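Local atomic coordinates of SusD homolog (Bacteroides thetaiotaomicron, PDB entry 3EHM), a protein that probably binds mucin O-glycans at the cell surface as a SusD-family lipoprotein, contributing to host glycan use by a gut bacterium. Residues K436-K441 and R457-P462; A354-L359 and E431-K436. One frame throughout, in Å; residues are numbered along the deposited sequence.

Contact 1: residues K436-K441 and R457-P462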
loop_
_atom_site.group_PDB
_atom_site.type_symbol
_atom_site.label_atom_id
_atom_site.label_comp_id
_atom_site.label_asym_id
_atom_site.label_seq_id
_atom_site.Cartn_x
_atom_site.Cartn_y
_atom_site.Cartn_z
ATOM N N LYS A 436 -2.615 -18.062 -0.985
ATOM C CA LYS A 436 -2.107 -17.966 -2.353
ATOM C C LYS A 436 -2.579 -16.653 -2.981
ATOM O O LYS A 436 -1.796 -15.937 -3.607
ATOM C CB LYS A 436 -2.603 -19.145 -3.208
ATOM C CG LYS A 436 -2.016 -20.512 -2.834
ATOM C CD LYS A 436 -2.617 -21.617 -3.703
ATOM C CE LYS A 436 -2.095 -23.005 -3.319
ATOM N NZ LYS A 436 -0.633 -23.166 -3.585
ATOM N N ILE A 437 -3.862 -16.342 -2.808
ATOM C CA ILE A 437 -4.443 -15.113 -3.349
ATOM C C ILE A 437 -3.728 -13.865 -2.826
ATOM O O ILE A 437 -3.328 -13.002 -3.603
ATOM C CB ILE A 437 -5.945 -14.998 -2.991
ATOM C CG1 ILE A 437 -6.739 -16.087 -3.714
ATOM C CG2 ILE A 437 -6.475 -13.608 -3.370
ATOM C CD1 ILE A 437 -8.183 -16.198 -3.249
ATOM N N ILE A 438 -3.575 -13.774 -1.509
ATOM C CA ILE A 438 -2.923 -12.624 -0.893
ATOM C C ILE A 438 -1.433 -12.545 -1.218
ATOM O O ILE A 438 -0.886 -11.452 -1.395
ATOM C CB ILE A 438 -3.101 -12.644 0.643
ATOM C CG1 ILE A 438 -4.591 -12.676 0.990
ATOM C CG2 ILE A 438 -2.446 -11.411 1.264
ATOM C CD1 ILE A 438 -5.398 -11.521 0.403
ATOM N N THR A 439 -0.775 -13.699 -1.290
ATOM C CA THR A 439 0.649 -13.736 -1.600
ATOM C C THR A 439 0.888 -13.239 -3.027
ATOM O O THR A 439 1.810 -12.466 -3.278
ATOM C CB THR A 439 1.210 -15.162 -1.441
ATOM O OG1 THR A 439 1.100 -15.564 -0.068
ATOM C CG2 THR A 439 2.670 -15.218 -1.863
ATOM N N GLN A 440 0.051 -13.679 -3.960
ATOM C CA GLN A 440 0.181 -13.244 -5.345
ATOM C C GLN A 440 -0.231 -11.781 -5.499
ATOM O O GLN A 440 0.324 -11.062 -6.328
ATOM C CB GLN A 440 -0.650 -14.136 -6.264
ATOM C CG GLN A 440 -0.016 -15.498 -6.513
ATOM C CD GLN A 440 1.375 -15.384 -7.111
ATOM O OE1 GLN A 440 1.589 -14.637 -8.068
ATOM N NE2 GLN A 440 2.328 -16.134 -6.558
ATOM N N LYS A 441 -1.199 -11.334 -4.701
ATOM C CA LYS A 441 -1.618 -9.939 -4.764
ATOM C C LYS A 441 -0.456 -9.083 -4.252
ATOM O O LYS A 441 -0.179 -8.018 -4.790
ATOM C CB LYS A 441 -2.866 -9.691 -3.914
ATOM C CG LYS A 441 -3.366 -8.240 -4.008
ATOM C CD LYS A 441 -4.759 -8.059 -3.423
ATOM C CE LYS A 441 -4.774 -8.248 -1.922
ATOM N NZ LYS A 441 -6.134 -7.973 -1.380
ATOM N N ARG A 457 -1.570 -7.210 7.608
ATOM C CA ARG A 457 -2.130 -7.048 8.945
ATOM C C ARG A 457 -3.550 -7.598 9.042
ATOM O O ARG A 457 -3.940 -8.157 10.068
ATOM C CB ARG A 457 -2.119 -5.572 9.345
ATOM C CG ARG A 457 -0.734 -5.018 9.665
ATOM C CD ARG A 457 -0.804 -3.524 9.940
ATOM N NE ARG A 457 -1.014 -2.757 8.715
ATOM C CZ ARG A 457 -1.451 -1.502 8.687
ATOM N NH1 ARG A 457 -1.737 -0.871 9.820
ATOM N NH2 ARG A 457 -1.596 -0.872 7.530
ATOM N N ARG A 458 -4.323 -7.449 7.971
ATOM C CA ARG A 458 -5.699 -7.939 7.967
ATOM C C ARG A 458 -5.794 -9.461 7.900
ATOM O O ARG A 458 -6.558 -10.071 8.652
ATOM C CB ARG A 458 -6.480 -7.347 6.784
ATOM C CG ARG A 458 -7.895 -7.920 6.622
ATOM C CD ARG A 458 -8.629 -7.312 5.425
ATOM N NE ARG A 458 -8.129 -7.775 4.127
ATOM C CZ ARG A 458 -8.554 -8.868 3.503
ATOM N NH1 ARG A 458 -9.497 -9.625 4.051
ATOM N NH2 ARG A 458 -8.043 -9.201 2.320
ATOM N N THR A 459 -4.999 -10.064 7.018
ATOM C CA THR A 459 -5.032 -11.510 6.793
ATOM C C THR A 459 -3.924 -12.361 7.400
ATOM O O THR A 459 -4.133 -13.542 7.689
ATOM C CB THR A 459 -5.029 -11.814 5.290
ATOM O OG1 THR A 459 -3.731 -11.527 4.752
ATOM C CG2 THR A 459 -6.063 -10.956 4.571
ATOM N N GLY A 460 -2.743 -11.781 7.567
ATOM C CA GLY A 460 -1.625 -12.537 8.101
ATOM C C GLY A 460 -0.779 -13.057 6.951
ATOM O O GLY A 460 0.208 -13.763 7.160
ATOM N N PHE A 461 -1.164 -12.698 5.728
ATOM C CA PHE A 461 -0.437 -13.129 4.539
ATOM C C PHE A 461 0.117 -11.958 3.723
ATOM O O PHE A 461 -0.437 -10.859 3.720
ATOM C CB PHE A 461 -1.343 -13.965 3.631
ATOM C CG PHE A 461 -1.991 -15.135 4.316
ATOM C CD1 PHE A 461 -1.239 -16.027 5.079
ATOM C CD2 PHE A 461 -3.353 -15.371 4.158
ATOM C CE1 PHE A 461 -1.838 -17.140 5.674
ATOM C CE2 PHE A 461 -3.961 -16.480 4.745
ATOM C CZ PHE A 461 -3.198 -17.368 5.505
ATOM N N PRO A 462 1.243 -12.179 3.032
ATOM C CA PRO A 462 1.978 -13.446 3.009
ATOM C C PRO A 462 2.873 -13.523 4.242
ATOM O O PRO A 462 3.019 -12.537 4.962
ATOM C CB PRO A 462 2.786 -13.339 1.722
ATOM C CG PRO A 462 3.138 -11.878 1.700
ATOM C CD PRO A 462 1.826 -11.214 2.081
#
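Ile-438 presents CG1 to the edge of the Phe-461 ring, near the ring plane, while Thr-459 O lies above one face, offset toward the rim. The Arg-458 guanidinium carries Thr-459 CG2 over its centre, 3.4 Å above the plane; Lys-441 NZ sits at its edge, and Ile-438 CD1 approaches obliquely, 4.0 Å from NH2. These groups join two successive helices, 429-445 and 449-459, of a SusD-like fold belonging to the TPR clan. Arg-458 NH2 and Lys-441 NZ are 4.3 Å apart, but both form salt bridges to Glu-455 OE1, and Arg-458 NH2 also pairs with Glu-353 of helix 344-356, which probably offsets their like charges. The second helix ends in an ST turn: Phe-461 N donates to Thr-459 OG1 over 3.0 Å (155° at the hydrogen), a hydroxyl also partnered by Glu-455. Gly-460 turns the chain with positive phi, a conformation in which a side chain would strike the preceding carbonyl O. With chi1 at -57°, Ile-438 sets CG2 anti to the backbone N and against Phe-461, 3.7 Å from CB and 3.2 Å from O. Beyond the cis peptide, Pro-462 brings CB to 3.3 Å from Thr-439 OG1, the hydroxyl that hydrogen-bonds to Gln-435 O one turn earlier.

Contact 2: residues A354-L359 and E431-K436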
loop_
_atom_site.group_PDB
_atom_site.type_symbol
_atom_site.label_atom_id
_atom_site.label_comp_id
_atom_site.label_asym_id
_atom_site.label_seq_id
_atom_site.Cartn_x
_atom_site.Cartn_y
_atom_site.Cartn_z
ATOM N N ALA A 354 -13.238 -12.624 -2.887
ATOM C CA ALA A 354 -14.683 -12.451 -2.758
ATOM C C ALA A 354 -15.412 -13.738 -3.127
ATOM O O ALA A 354 -16.316 -14.179 -2.413
ATOM C CB ALA A 354 -15.154 -11.309 -3.644
ATOM N N ALA A 355 -15.011 -14.343 -4.237
ATOM C CA ALA A 355 -15.631 -15.576 -4.695
ATOM C C ALA A 355 -15.331 -16.726 -3.737
ATOM O O ALA A 355 -16.176 -17.588 -3.504
ATOM C CB ALA A 355 -15.137 -15.918 -6.102
ATOM N N LEU A 356 -14.127 -16.725 -3.176
ATOM C CA LEU A 356 -13.718 -17.773 -2.247
ATOM C C LEU A 356 -14.622 -17.803 -1.013
ATOM O O LEU A 356 -14.862 -18.862 -0.438
ATOM C CB LEU A 356 -12.259 -17.560 -1.825
ATOM C CG LEU A 356 -11.634 -18.598 -0.884
ATOM C CD1 LEU A 356 -11.625 -19.963 -1.555
ATOM C CD2 LEU A 356 -10.207 -18.176 -0.528
ATOM N N TYR A 357 -15.125 -16.640 -0.611
ATOM C CA TYR A 357 -16.003 -16.557 0.553
ATOM C C TYR A 357 -17.469 -16.353 0.182
ATOM O O TYR A 357 -18.269 -15.877 0.987
ATOM C CB TYR A 357 -15.507 -15.454 1.495
ATOM C CG TYR A 357 -14.233 -15.863 2.201
ATOM C CD1 TYR A 357 -14.274 -16.682 3.330
ATOM C CD2 TYR A 357 -12.982 -15.519 1.684
ATOM C CE1 TYR A 357 -13.100 -17.158 3.926
ATOM C CE2 TYR A 357 -11.805 -15.988 2.269
ATOM C CZ TYR A 357 -11.873 -16.808 3.388
ATOM O OH TYR A 357 -10.715 -17.286 3.957
ATOM N N ASN A 358 -17.809 -16.716 -1.052
ATOM C CA ASN A 358 -19.179 -16.620 -1.554
ATOM C C ASN A 358 -19.850 -15.252 -1.498
ATOM O O ASN A 358 -21.058 -15.163 -1.272
ATOM C CB ASN A 358 -20.069 -17.627 -0.822
ATOM C CG ASN A 358 -19.894 -19.039 -1.335
ATOM O OD1 ASN A 358 -18.800 -19.599 -1.298
ATOM N ND2 ASN A 358 -20.983 -19.626 -1.818
ATOM N N LEU A 359 -19.083 -14.190 -1.707
ATOM C CA LEU A 359 -19.651 -12.848 -1.692
ATOM C C LEU A 359 -20.114 -12.492 -3.107
ATOM O O LEU A 359 -21.022 -11.685 -3.294
ATOM C CB LEU A 359 -18.610 -11.839 -1.192
ATOM C CG LEU A 359 -18.026 -12.123 0.196
ATOM C CD1 LEU A 359 -17.071 -11.008 0.588
ATOM C CD2 LEU A 359 -19.146 -12.242 1.216
ATOM N N GLU A 431 -8.056 -21.715 3.792
ATOM C CA GLU A 431 -7.084 -20.758 4.316
ATOM C C GLU A 431 -5.848 -20.665 3.430
ATOM O O GLU A 431 -5.292 -19.584 3.256
ATOM C CB GLU A 431 -6.664 -21.139 5.739
ATOM C CG GLU A 431 -7.652 -20.721 6.821
ATOM C CD GLU A 431 -7.562 -19.237 7.161
ATOM O OE1 GLU A 431 -6.472 -18.785 7.578
ATOM O OE2 GLU A 431 -8.578 -18.524 7.018
ATOM N N GLU A 432 -5.411 -21.796 2.875
ATOM C CA GLU A 432 -4.234 -21.780 2.013
ATOM C C GLU A 432 -4.562 -21.148 0.672
ATOM O O GLU A 432 -3.714 -20.504 0.060
ATOM C CB GLU A 432 -3.673 -23.191 1.799
ATOM C CG GLU A 432 -2.339 -23.166 1.056
ATOM C CD GLU A 432 -1.580 -24.480 1.117
ATOM O OE1 GLU A 432 -1.991 -25.383 1.880
ATOM O OE2 GLU A 432 -0.561 -24.600 0.401
ATOM N N GLN A 433 -5.796 -21.333 0.212
ATOM C CA GLN A 433 -6.214 -20.734 -1.046
ATOM C C GLN A 433 -6.177 -19.215 -0.869
ATOM O O GLN A 433 -5.745 -18.490 -1.766
ATOM C CB GLN A 433 -7.621 -21.211 -1.421
ATOM C CG GLN A 433 -7.678 -22.706 -1.712
ATOM C CD GLN A 433 -9.061 -23.192 -2.114
ATOM O OE1 GLN A 433 -10.066 -22.776 -1.541
ATOM N NE2 GLN A 433 -9.112 -24.096 -3.089
ATOM N N LEU A 434 -6.626 -18.733 0.290
ATOM C CA LEU A 434 -6.585 -17.299 0.565
ATOM C C LEU A 434 -5.119 -16.870 0.615
ATOM O O LEU A 434 -4.745 -15.819 0.098
ATOM C CB LEU A 434 -7.248 -16.970 1.905
ATOM C CG LEU A 434 -7.123 -15.501 2.349
ATOM C CD1 LEU A 434 -7.859 -14.600 1.363
ATOM C CD2 LEU A 434 -7.690 -15.324 3.747
ATOM N N GLN A 435 -4.285 -17.695 1.240
ATOM C CA GLN A 435 -2.865 -17.381 1.343
ATOM C C GLN A 435 -2.247 -17.193 -0.045
ATOM O O GLN A 435 -1.448 -16.274 -0.254
ATOM C CB GLN A 435 -2.129 -18.485 2.104
ATOM C CG GLN A 435 -0.638 -18.230 2.272
ATOM C CD GLN A 435 0.054 -19.341 3.026
ATOM O OE1 GLN A 435 -0.285 -20.510 2.868
ATOM N NE2 GLN A 435 1.042 -18.985 3.841
ATOM N N LYS A 436 -2.615 -18.062 -0.985
ATOM C CA LYS A 436 -2.107 -17.966 -2.353
ATOM C C LYS A 436 -2.579 -16.653 -2.981
ATOM O O LYS A 436 -1.796 -15.937 -3.607
ATOM C CB LYS A 436 -2.603 -19.145 -3.208
ATOM C CG LYS A 436 -2.016 -20.512 -2.834
ATOM C CD LYS A 436 -2.617 -21.617 -3.703
ATOM C CE LYS A 436 -2.095 -23.005 -3.319
ATOM N NZ LYS A 436 -0.633 -23.166 -3.585
HETATM O O HOH W 1 -11.037 -18.730 5.984
#
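Leu-356 reaches from the last turn of helix 344-356 onto the flank of helix 429-445, where its two methyls find different surfaces. Leu-356 CD2 rests against the backbone of the facing helix, 3.7 Å from Leu-434 N, and meets Leu-434 CB at 4.0 Å. Leu-356 CD1 branches toward the amide of Gln-433 and comes within 3.2 Å of OE1; the NE2 of that amide is hydrogen-bonded to Tyr-423 OH. CG of Leu-356 stands anti to the backbone N (chi1 -178°), a setting that extends the side chain across the gap between helices whose nearest CA atoms, those of Leu-356 and Leu-434, are 7.7 Å apart. With an alanine here, both methyl contacts would be lost, and a gap would probably open between the helix end and the Gln-433/Leu-434 surface.

Helix 344-356 stops in a Schellman motif, Leu-359 N bonding to Ala-354 O and Asn-358 N to Ala-355 O, with Asn-358 at positive phi as the C-prime residue. Just past the helix, Tyr-357 crosses Leu-434 at about a right angle: Leu-434 CD1 lies at the ring edge, and Leu-434 CD2 is 3.6 Å from Tyr-357 OH.

Beyond this closely packed part the contact becomes looser and wetter. Tyr-357 OH and Glu-431 OE2 are 3.9 Å apart, with ring and carboxylate planes turned 67° against each other, and a water in the plane of the ring joins them. It lies a short 2.5 Å from Tyr-357 OH and donates to Glu-431 OE2. That same oxygen is also paired with Arg-523 NH1, which probably offsets its negative charge; the polar link between Tyr-357 OH and Glu-431 OE2 therefore runs through one water rather than a direct bond.

Overall arrangement
Contacts 1 and 2 both use helix 429-445 and share Lys-436; their centres are about 10 Å apart, on the same side of the chain's centre. They come in series: contact 2 joins the end of helix 344-356 to residues 431-436, and contact 1 then joins 436-441 to the end of helix 449-459. Contact 1 is the more buried, its centre about 13 Å from that of the chain, against about 20 Å for contact 2 near the surface. They also touch directly: Ile-437 CD1 lies 3.9 Å from Leu-356 CD2, and Phe-461 CD2 lies 3.5 Å from Gln-435 CA. One helix thus links two other helix ends within the largely helical SusD-like fold.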